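PDB 3G14: nitroreductase family protein from Clostridium novyi, which probably acts as an oxidoreductase of the nitroreductase family, whose members typically use a bound flavin mononucleotide cofactor. Local coordinates for residues Arg24-Lys29 with Glu118-Cys123; Phe48-Ser53 with Thr180-Ser185. All coordinates share one frame; numbering follows the deposited sequence.

Contact 1. Residues Arg24-Lys29 with Glu118-Cys123; sequences RDKLLK and EGYGTC. With ACT (acetate ion), chain G.
Lys26 and Lys29, three residues apart near the start of helix 24-35, meet Glu118 and Tyr120 just beyond the end of helix 99-117. The second helix stops in a Schellman motif, with Gly119 taking the positive phi of 89° as the chain leaves helical geometry. In the alpha-beta nitroreductase fold, the contact joins the start of helix 24-35 to the loop that leaves helix 99-117.

The aliphatic part of Lys26 touches both partners. Its CB lies 3.8 Å from CE2 of Tyr120, at the ring edge and near the ring plane. The next atom, CG, is 3.7 Å from OE1 of Glu118. CD then reaches the backbone O of Glu118 and the Tyr120 OH, both at 3.6 Å. CE stays near the same two oxygens, at slightly longer range. At the tip, NZ has a long, weak ion pair with Asp23. The Lys26 chain and the tyrosine side chain cross at about a right angle. The phenol OH is bonded to the backbone N of Asp23, which ties the tyrosine to the residue just before the helix. Its ring also packs on Ile30 and on Leu151 of strand 144-151.

The Glu118 chain bends at chi2 (-59°), and its carboxylate lies beside Lys29. That lysine bends at chi3 (-87°) to bring its amine to the acid. NZ of Lys29 and OE1 of Glu118 form a salt bridge at 3.3 Å, and its hydrogen bond is weak. An acetate ion, probably from the crystallisation liquor, sits beside the pair. Lys29 NZ donates to acetate OXT over 2.8 Å, and OE2 of Glu118 lies 2.7 Å from that same acetate oxygen.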
loop_
_atom_site.group_PDB
_atom_site.type_symbol
_atom_site.label_atom_id
_atom_site.label_comp_id
_atom_site.label_asym_id
_atom_site.label_seq_id
_atom_site.Cartn_x
_atom_site.Cartn_y
_atom_site.Cartn_z
ATOM N N ARG B 24 8.166 18.141 14.074
ATOM C CA ARG B 24 6.710 17.963 14.202
ATOM C C ARG B 24 5.966 18.234 12.886
ATOM O O ARG B 24 5.037 17.505 12.518
ATOM C CB ARG B 24 6.162 18.880 15.313
ATOM C CG ARG B 24 4.669 18.705 15.601
ATOM C CD ARG B 24 4.252 19.447 16.874
ATOM N NE ARG B 24 2.864 19.142 17.237
ATOM C CZ ARG B 24 1.801 19.730 16.688
ATOM N NH1 ARG B 24 1.944 20.665 15.752
ATOM N NH2 ARG B 24 0.583 19.392 17.075
ATOM N N ASP B 25 6.373 19.296 12.189
ATOM C CA ASP B 25 5.754 19.674 10.921
ATOM C C ASP B 25 5.954 18.570 9.859
ATOM O O ASP B 25 5.031 18.244 9.092
ATOM C CB ASP B 25 6.342 20.987 10.426
ATOM C CG ASP B 25 7.777 20.840 9.935
ATOM O OD1 ASP B 25 8.656 20.476 10.763
ATOM O OD2 ASP B 25 8.011 21.056 8.713
ATOM N N LYS B 26 7.156 17.992 9.829
ATOM C CA LYS B 26 7.446 16.906 8.885
ATOM C C LYS B 26 6.606 15.680 9.207
ATOM O O LYS B 26 6.014 15.100 8.313
ATOM C CB LYS B 26 8.928 16.546 8.867
ATOM C CG LYS B 26 9.894 17.622 8.326
ATOM C CD LYS B 26 11.235 16.961 7.989
ATOM C CE LYS B 26 12.402 17.922 7.881
ATOM N NZ LYS B 26 11.995 19.285 7.581
ATOM N N LEU B 27 6.519 15.304 10.480
ATOM C CA LEU B 27 5.604 14.227 10.901
ATOM C C LEU B 27 4.154 14.470 10.468
ATOM O O LEU B 27 3.468 13.553 9.971
ATOM C CB LEU B 27 5.618 14.083 12.414
ATOM C CG LEU B 27 4.715 12.979 13.001
ATOM C CD1 LEU B 27 5.075 11.578 12.463
ATOM C CD2 LEU B 27 4.777 13.043 14.498
ATOM N N LEU B 28 3.661 15.685 10.665
ATOM C CA LEU B 28 2.278 15.891 10.326
ATOM C C LEU B 28 2.062 15.853 8.796
ATOM O O LEU B 28 1.000 15.437 8.357
ATOM C CB LEU B 28 1.707 17.129 10.998
ATOM C CG LEU B 28 1.667 17.063 12.538
ATOM C CD1 LEU B 28 1.224 18.402 13.089
ATOM C CD2 LEU B 28 0.754 15.939 13.075
ATOM N N LYS B 29 3.074 16.230 8.009
ATOM C CA LYS B 29 3.027 16.091 6.531
ATOM C C LYS B 29 2.988 14.609 6.101
ATOM O O LYS B 29 2.237 14.242 5.215
ATOM C CB LYS B 29 4.203 16.796 5.845
ATOM C CG LYS B 29 4.065 18.313 5.764
ATOM C CD LYS B 29 5.116 18.940 4.801
ATOM C CE LYS B 29 6.435 19.254 5.512
ATOM N NZ LYS B 29 7.590 19.508 4.579
ATOM N N GLU B 118 10.766 13.054 3.470
ATOM C CA GLU B 118 11.113 14.018 4.534
ATOM C C GLU B 118 12.489 13.747 5.163
ATOM O O GLU B 118 12.901 14.453 6.083
ATOM C CB GLU B 118 10.024 14.038 5.625
ATOM C CG GLU B 118 8.611 14.436 5.166
ATOM C CD GLU B 118 8.495 15.806 4.535
ATOM O OE1 GLU B 118 9.337 16.667 4.817
ATOM O OE2 GLU B 118 7.517 16.011 3.772
ATOM N N GLY B 119 13.206 12.748 4.648
ATOM C CA GLY B 119 14.579 12.491 5.055
ATOM C C GLY B 119 14.689 11.559 6.235
ATOM O O GLY B 119 15.713 11.556 6.945
ATOM N N TYR B 120 13.631 10.766 6.432
ATOM C CA TYR B 120 13.546 9.799 7.516
ATOM C C TYR B 120 13.534 8.360 7.004
ATOM O O TYR B 120 12.940 8.055 5.982
ATOM C CB TYR B 120 12.297 10.063 8.378
ATOM C CG TYR B 120 12.287 11.415 9.077
ATOM C CD1 TYR B 120 13.376 11.844 9.825
ATOM C CD2 TYR B 120 11.166 12.238 9.002
ATOM C CE1 TYR B 120 13.359 13.087 10.461
ATOM C CE2 TYR B 120 11.129 13.483 9.637
ATOM C CZ TYR B 120 12.232 13.906 10.361
ATOM O OH TYR B 120 12.193 15.129 10.990
ATOM N N GLY B 121 14.192 7.486 7.753
ATOM C CA GLY B 121 14.158 6.053 7.542
ATOM C C GLY B 121 12.940 5.392 8.206
ATOM O O GLY B 121 12.420 5.873 9.198
ATOM N N THR B 122 12.526 4.264 7.627
ATOM C CA THR B 122 11.468 3.422 8.170
ATOM C C THR B 122 11.834 1.954 7.947
ATOM O O THR B 122 12.816 1.622 7.266
ATOM C CB THR B 122 10.117 3.675 7.454
ATOM O OG1 THR B 122 10.348 3.658 6.049
ATOM C CG2 THR B 122 9.504 5.003 7.870
ATOM N N CYS B 123 11.048 1.073 8.542
ATOM C CA CYS B 123 11.226 -0.348 8.311
ATOM C C CYS B 123 9.912 -1.034 8.582
ATOM O O CYS B 123 9.412 -0.976 9.690
ATOM C CB CYS B 123 12.323 -0.907 9.224
ATOM S SG CYS B 123 12.722 -2.630 8.876
HETATM C C ACT G . 7.520 18.264 0.907
HETATM O O ACT G . 8.052 17.275 0.364
HETATM O OXT ACT G . 7.427 18.199 2.145
HETATM C CH3 ACT G . 6.997 19.444 0.141
#

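Contact 2. Residues Phe48-Ser53 with Thr180-Ser185; sequences FIVVES and TSFMES
Strand residues Phe48-Val51 run past a loop that folds into a type I beta turn from Phe182 to Ser185. The backbones stay well apart, with the nearest CA atoms, those of Val50 and Phe182, at 7.5 Å. The turn carries a backbone bond from Ser185 N to Phe182 O. Just before it, Ser181 forms an ST motif: its OG accepts from Glu184 N at 3.1 Å. Ser185 OG adds a bond back to the backbone O of Ser181, 2.7 Å long and nearly in line with the carbonyl (162°).

From the loop, Phe182 is the residue that meets the strand segment. With CG anti to its backbone N (chi1 179°), the ring extends toward the strand. Its CD1 meets CB of Val50 at 4.1 Å, and its CE1 comes equally near CG1 of the same valine. The valine approaches the ring obliquely.

In the nitroreductase fold of this chain, strand 46-51 is an inner strand of the mixed sheet, parallel to strand 173-175. The loop follows that edge strand, and Phe182 also touches Leu27 and Leu28 of helix 24-35. Leu173 also packs on this ring.

Glu52, just past the strand, reaches the ring edge with its extended chain. Its OE2 lies near the ring plane, 4.0 Å from CE1 of Phe182, and the carboxylate is turned 67° from the ring.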
loop_
_atom_site.group_PDB
_atom_site.type_symbol
_atom_site.label_atom_id
_atom_site.label_comp_id
_atom_site.label_asym_id
_atom_site.label_seq_id
_atom_site.Cartn_x
_atom_site.Cartn_y
_atom_site.Cartn_z
ATOM N N PHE B 48 -3.559 5.779 13.430
ATOM C CA PHE B 48 -2.121 5.673 13.710
ATOM C C PHE B 48 -1.860 6.105 15.136
ATOM O O PHE B 48 -2.385 7.150 15.590
ATOM C CB PHE B 48 -1.324 6.555 12.718
ATOM C CG PHE B 48 -1.552 6.143 11.315
ATOM C CD1 PHE B 48 -0.926 4.988 10.819
ATOM C CD2 PHE B 48 -2.432 6.851 10.492
ATOM C CE1 PHE B 48 -1.171 4.525 9.531
ATOM C CE2 PHE B 48 -2.673 6.401 9.172
ATOM C CZ PHE B 48 -2.037 5.243 8.695
ATOM N N ILE B 49 -1.056 5.316 15.839
ATOM C CA ILE B 49 -0.527 5.740 17.148
ATOM C C ILE B 49 0.949 6.069 16.946
ATOM O O ILE B 49 1.735 5.226 16.450
ATOM C CB ILE B 49 -0.661 4.656 18.213
ATOM C CG1 ILE B 49 -2.092 4.113 18.270
ATOM C CG2 ILE B 49 -0.156 5.154 19.585
ATOM C CD1 ILE B 49 -2.224 2.843 19.202
ATOM N N VAL B 50 1.310 7.306 17.282
ATOM C CA VAL B 50 2.713 7.721 17.357
ATOM C C VAL B 50 3.232 7.310 18.734
ATOM O O VAL B 50 2.724 7.754 19.751
ATOM C CB VAL B 50 2.898 9.247 17.134
ATOM C CG1 VAL B 50 4.372 9.704 17.405
ATOM C CG2 VAL B 50 2.459 9.646 15.731
ATOM N N VAL B 51 4.218 6.435 18.771
ATOM C CA VAL B 51 4.760 5.993 20.070
ATOM C C VAL B 51 6.113 6.662 20.337
ATOM O O VAL B 51 7.116 6.369 19.627
ATOM C CB VAL B 51 4.915 4.459 20.161
ATOM C CG1 VAL B 51 5.522 4.082 21.521
ATOM C CG2 VAL B 51 3.578 3.754 19.856
ATOM N N GLU B 52 6.141 7.528 21.364
ATOM C CA GLU B 52 7.361 8.260 21.765
ATOM C C GLU B 52 7.937 7.804 23.097
ATOM O O GLU B 52 9.123 8.017 23.344
ATOM C CB GLU B 52 7.131 9.779 21.844
ATOM C CG GLU B 52 6.799 10.416 20.494
ATOM C CD GLU B 52 6.822 11.955 20.482
ATOM O OE1 GLU B 52 7.240 12.600 21.473
ATOM O OE2 GLU B 52 6.425 12.517 19.436
ATOM N N SER B 53 7.089 7.264 23.975
ATOM C CA SER B 53 7.531 6.842 25.315
ATOM C C SER B 53 8.515 5.699 25.213
ATOM O O SER B 53 8.197 4.670 24.607
ATOM C CB SER B 53 6.332 6.377 26.126
ATOM O OG SER B 53 6.734 5.706 27.306
ATOM N N THR B 180 -5.918 8.899 22.808
ATOM C CA THR B 180 -5.291 10.152 23.231
ATOM C C THR B 180 -4.758 10.919 21.998
ATOM O O THR B 180 -3.806 10.500 21.341
ATOM C CB THR B 180 -4.143 9.903 24.234
ATOM O OG1 THR B 180 -4.666 9.235 25.395
ATOM C CG2 THR B 180 -3.470 11.221 24.658
ATOM N N SER B 181 -5.409 12.034 21.707
ATOM C CA SER B 181 -5.080 12.900 20.582
ATOM C C SER B 181 -3.623 13.371 20.544
ATOM O O SER B 181 -3.121 13.971 21.504
ATOM C CB SER B 181 -5.986 14.128 20.640
ATOM O OG SER B 181 -5.635 15.061 19.638
ATOM N N PHE B 182 -2.950 13.113 19.426
ATOM C CA PHE B 182 -1.592 13.614 19.227
ATOM C C PHE B 182 -1.633 15.153 19.183
ATOM O O PHE B 182 -0.873 15.843 19.879
ATOM C CB PHE B 182 -0.979 13.106 17.912
ATOM C CG PHE B 182 0.404 13.633 17.659
ATOM C CD1 PHE B 182 1.523 12.971 18.170
ATOM C CD2 PHE B 182 0.596 14.819 16.948
ATOM C CE1 PHE B 182 2.803 13.466 17.954
ATOM C CE2 PHE B 182 1.883 15.327 16.730
ATOM C CZ PHE B 182 2.983 14.658 17.237
HETATM N N MSE B 183 -2.491 15.679 18.330
HETATM C CA MSE B 183 -2.409 17.114 18.034
HETATM C C MSE B 183 -2.926 17.989 19.157
HETATM O O MSE B 183 -2.529 19.142 19.242
HETATM C CB MSE B 183 -3.111 17.467 16.735
HETATM C CG MSE B 183 -2.365 17.037 15.439
HETATM SE SE MSE B 183 -3.653 17.208 14.080
HETATM C CE MSE B 183 -3.549 19.168 13.937
ATOM N N GLU B 184 -3.792 17.463 20.011
ATOM C CA GLU B 184 -4.340 18.256 21.104
ATOM C C GLU B 184 -3.510 18.121 22.367
ATOM O O GLU B 184 -3.770 18.806 23.342
ATOM C CB GLU B 184 -5.770 17.832 21.411
ATOM C CG GLU B 184 -6.741 17.959 20.245
ATOM C CD GLU B 184 -8.086 17.350 20.583
ATOM O OE1 GLU B 184 -8.573 17.611 21.701
ATOM O OE2 GLU B 184 -8.652 16.604 19.756
ATOM N N SER B 185 -2.522 17.232 22.376
ATOM C CA SER B 185 -1.739 17.007 23.593
ATOM C C SER B 185 -0.471 17.865 23.638
ATOM O O SER B 185 0.087 18.241 22.602
ATOM C CB SER B 185 -1.388 15.521 23.738
ATOM O OG SER B 185 -2.565 14.756 23.996
#

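In the fold
Helix 24-35 connects the two contacts. Its Leu27 and Leu28 touch the Phe182 ring of contact 2, with Leu27 CD2 3.7 Å from Phe182 CZ, while Lys26 and Lys29 serve contact 1. The centres of the contacts lie about 15 Å apart. Contact 2 is buried and joins the sheet to the C-terminal loop by valine-phenylalanine packing, with a glutamate oxygen at the ring edge. Contact 1 is only partly buried. It joins the helix to the loop after helix 99-117 through lysine methylenes, a tyrosine edge and a salt bridge beside acetate. Lys29 also packs on Tyr5 of the second subunit. No other chain touches the segments of contact 2.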